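Local coordinates for ferric vibriobactin ABC transporter, periplasmic ferric vibriobactin-binding protein (Vibrio cholerae, PDB 3R5T) that binds the iron-loaded siderophore vibriobactin in the periplasm and probably delivers it to an ABC transporter for uptake, at residues A[3-8]-A[17-22]. Sequence-based numbering, arbitrary orientation. Where two conformers were deposited one is given.
Sequences NVWPRT and TTIPSQ. With EDO (1,2-ethanediol), chain E.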
ATOM      1  N   ASN A   3     -28.170   9.632   1.887  1.00 44.83           N
ATOM      2  CA  ASN A   3     -26.858   9.907   2.466  1.00 44.75           C
ATOM      3  C   ASN A   3     -26.919  10.813   3.694  1.00 41.40           C
ATOM      4  O   ASN A   3     -27.029  12.033   3.584  1.00 43.69           O
ATOM      5  CB  ASN A   3     -25.916  10.477   1.408  1.00 47.90           C
ATOM      6  CG  ASN A   3     -26.638  11.311   0.371  1.00 50.15           C
ATOM      7  OD1 ASN A   3     -26.639  10.979  -0.818  1.00 50.34           O
ATOM      8  ND2 ASN A   3     -27.263  12.396   0.814  1.00 50.64           N
ATOM      9  N   VAL A   4     -26.828  10.200   4.866  1.00 33.61           N
ATOM     10  CA  VAL A   4     -27.083  10.897   6.120  1.00 32.52           C
ATOM     11  C   VAL A   4     -25.834  11.541   6.698  1.00 30.90           C
ATOM     12  O   VAL A   4     -24.773  10.921   6.747  1.00 26.67           O
ATOM     13  CB  VAL A   4     -27.684   9.950   7.175  1.00 34.48           C
ATOM     14  CG1 VAL A   4     -27.851  10.670   8.504  1.00 35.98           C
ATOM     15  CG2 VAL A   4     -29.026   9.397   6.695  1.00 35.82           C
ATOM     16  N   TRP A   5     -25.983  12.797   7.116  1.00 29.14           N
ATOM     17  CA  TRP A   5     -24.969  13.541   7.848  1.00 27.93           C
ATOM     18  C   TRP A   5     -25.720  14.284   8.927  1.00 27.81           C
ATOM     19  O   TRP A   5     -26.828  14.748   8.684  1.00 30.67           O
ATOM     20  CB  TRP A   5     -24.258  14.533   6.924  1.00 25.48           C
ATOM     21  CG  TRP A   5     -23.606  13.827   5.794  1.00 25.14           C
ATOM     22  CD1 TRP A   5     -24.162  13.545   4.582  1.00 25.20           C
ATOM     23  CD2 TRP A   5     -22.301  13.241   5.791  1.00 23.58           C
ATOM     24  NE1 TRP A   5     -23.280  12.825   3.816  1.00 22.41           N
ATOM     25  CE2 TRP A   5     -22.122  12.640   4.530  1.00 21.77           C
ATOM     26  CE3 TRP A   5     -21.266  13.173   6.729  1.00 22.40           C
ATOM     27  CZ2 TRP A   5     -20.955  11.970   4.183  1.00 22.19           C
ATOM     28  CZ3 TRP A   5     -20.089  12.518   6.376  1.00 23.17           C
ATOM     29  CH2 TRP A   5     -19.948  11.927   5.110  1.00 22.58           C
ATOM     30  N   PRO A   6     -25.136  14.388  10.128  1.00 26.26           N
ATOM     31  CA  PRO A   6     -23.852  13.825  10.563  1.00 25.99           C
ATOM     32  C   PRO A   6     -23.819  12.297  10.529  1.00 24.61           C
ATOM     33  O   PRO A   6     -24.855  11.640  10.490  1.00 26.55           O
ATOM     34  CB  PRO A   6     -23.739  14.306  12.015  1.00 28.58           C
ATOM     35  CG  PRO A   6     -24.594  15.537  12.074  1.00 30.36           C
ATOM     36  CD  PRO A   6     -25.738  15.245  11.166  1.00 28.39           C
ATOM     37  N   ARG A   7     -22.616  11.738  10.535  1.00 25.42           N
ATOM     38  CA  ARG A   7     -22.437  10.305  10.706  1.00 27.83           C
ATOM     39  C   ARG A   7     -21.227  10.047  11.597  1.00 24.81           C
ATOM     40  O   ARG A   7     -20.350  10.911  11.750  1.00 23.89           O
ATOM     41  CB  ARG A   7     -22.278   9.598   9.358  1.00 27.71           C
ATOM     42  CG  ARG A   7     -21.075  10.057   8.561  1.00 25.58           C
ATOM     43  CD  ARG A   7     -20.966   9.340   7.217  1.00 24.64           C
ATOM     44  NE  ARG A   7     -22.117   9.576   6.351  1.00 22.87           N
ATOM     45  CZ  ARG A   7     -22.271   9.029   5.145  1.00 20.33           C
ATOM     46  NH1 ARG A   7     -21.340   8.205   4.659  1.00 18.03           N
ATOM     47  NH2 ARG A   7     -23.357   9.289   4.425  1.00 20.14           N
ATOM     48  N   THR A   8     -21.191   8.863  12.188  1.00 26.43           N
ATOM     49  CA  THR A   8     -20.118   8.467  13.084  1.00 27.88           C
ATOM     50  C   THR A   8     -19.187   7.520  12.357  1.00 23.61           C
ATOM     51  O   THR A   8     -19.629   6.607  11.670  1.00 24.92           O
ATOM     52  CB  THR A   8     -20.667   7.749  14.319  1.00 30.20           C
ATOM     53  OG1 THR A   8     -21.435   8.668  15.100  1.00 30.83           O
ATOM     54  CG2 THR A   8     -19.533   7.179  15.166  1.00 31.09           C
ATOM     55  N   THR A  17     -15.427   9.273  15.678  1.00 21.29           N
ATOM     56  CA  THR A  17     -15.416  10.665  15.255  1.00 23.47           C
ATOM     57  C   THR A  17     -16.720  10.972  14.564  1.00 22.39           C
ATOM     58  O   THR A  17     -17.120  10.263  13.648  1.00 20.50           O
ATOM     59  CB  THR A  17     -14.258  10.962  14.268  1.00 22.75           C
ATOM     60  OG1 THR A  17     -13.014  10.763  14.937  1.00 23.31           O
ATOM     61  CG2 THR A  17     -14.337  12.388  13.737  1.00 22.51           C
ATOM     62  N   THR A  18     -17.405  12.013  15.016  1.00 25.40           N
ATOM     63  CA  THR A  18     -18.592  12.455  14.316  1.00 26.67           C
ATOM     64  C   THR A  18     -18.208  13.421  13.213  1.00 24.90           C
ATOM     65  O   THR A  18     -17.539  14.440  13.431  1.00 26.04           O
ATOM     66  CB  THR A  18     -19.613  13.087  15.274  1.00 28.80           C
ATOM     67  OG1 THR A  18     -20.023  12.099  16.216  1.00 30.97           O
ATOM     68  CG2 THR A  18     -20.835  13.596  14.518  1.00 29.51           C
ATOM     69  N   ILE A  19     -18.597  13.065  12.001  1.00 23.06           N
ATOM     70  CA  ILE A  19     -18.389  13.924  10.856  1.00 23.50           C
ATOM     71  C   ILE A  19     -19.697  14.647  10.569  1.00 24.86           C
ATOM     72  O   ILE A  19     -20.683  14.043  10.149  1.00 24.45           O
ATOM     73  CB  ILE A  19     -17.910  13.103   9.650  1.00 24.12           C
ATOM     74  CG1 ILE A  19     -16.692  12.253  10.034  1.00 24.55           C
ATOM     75  CG2 ILE A  19     -17.596  14.006   8.485  1.00 24.19           C
ATOM     76  CD1 ILE A  19     -16.250  11.303   8.940  1.00 23.18           C
ATOM     77  N   PRO A  20     -19.722  15.950  10.842  1.00 24.66           N
ATOM     78  CA  PRO A  20     -20.965  16.736  10.855  1.00 29.03           C
ATOM     79  C   PRO A  20     -21.590  16.912   9.479  1.00 29.14           C
ATOM     80  O   PRO A  20     -22.814  16.956   9.348  1.00 31.63           O
ATOM     81  CB  PRO A  20     -20.511  18.104  11.391  1.00 28.95           C
ATOM     82  CG  PRO A  20     -19.190  17.852  12.050  1.00 29.31           C
ATOM     83  CD  PRO A  20     -18.559  16.721  11.313  1.00 26.34           C
ATOM     84  N   SER A  21     -20.744  17.013   8.462  1.00 29.27           N
ATOM     85  CA  SER A  21     -21.183  17.272   7.097  0.61 28.65           C
ATOM     86  C   SER A  21     -20.293  16.517   6.113  1.00 25.92           C
ATOM     87  O   SER A  21     -19.143  16.209   6.434  1.00 26.34           O
ATOM     88  CB  SER A  21     -21.098  18.777   6.812  0.61 31.95           C
ATOM     89  OG  SER A  21     -19.848  19.297   7.239  0.61 33.10           O
ATOM     90  N   GLN A  22     -20.807  16.226   4.917  1.00 25.92           N
ATOM     91  CA  GLN A  22     -19.980  15.538   3.919  1.00 23.91           C
ATOM     92  C   GLN A  22     -18.688  16.307   3.681  1.00 20.12           C
ATOM     93  O   GLN A  22     -18.708  17.466   3.292  1.00 19.93           O
ATOM     94  CB  GLN A  22     -20.699  15.365   2.582  1.00 23.07           C
ATOM     95  CG  GLN A  22     -19.900  14.557   1.563  1.00 21.92           C
ATOM     96  CD  GLN A  22     -20.711  14.171   0.335  1.00 25.86           C
ATOM     97  OE1 GLN A  22     -21.712  14.816   0.020  1.00 27.65           O
ATOM     98  NE2 GLN A  22     -20.281  13.123  -0.365  1.00 25.05           N
TER
HETATM   99  C1  EDO E   4     -18.035   4.250   8.857  1.00 28.94           C
HETATM  100  O1  EDO E   4     -18.591   5.552   9.122  1.00 34.53           O
HETATM  101  C2  EDO E   4     -17.027   3.869   9.945  1.00 28.62           C
HETATM  102  O2  EDO E   4     -17.696   3.544  11.166  1.00 32.66           O
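W5 lays its indole along the backbone of S21 and Q22, just beyond the open ends of the hairpin strands 7-10 and 16-19. From CB, which rests 3.7 Å from P20 O, the side chain sets CG anti to the carbonyl carbon (chi1 -59°), turning one ring face to that backbone: CD2 meets Q22 N, CE2 touches Q22 CB at 3.6 Å with NE1 nearby, and Q22 CA sits almost squarely over the six-membered ring, 3.5 Å from its centroid, a CH-pi contact. On the benzo rim, CE3 has I19 O in the ring plane, CZ3 packs against I19 CG2 at 3.6 Å, and CZ2 and CH2 finish against Q22 CA. The opposite face carries the R7 guanidinium, whose plane has W5 CZ2 over its centre. Its NH1 makes a salt bridge with E137 and a hydrogen bond to L132 O. Beside the ring, R7 and I19 form the antiparallel hydrogen-bonded pair, with I19 N to R7 O at 2.8 Å. Sandwiched between guanidinium and peptide, the indole ties the N-terminal end to the hairpin; V4 O, accepting from NE and NH2, fixes the guanidinium in its plane, and the E137 carboxylate probably balances its charge.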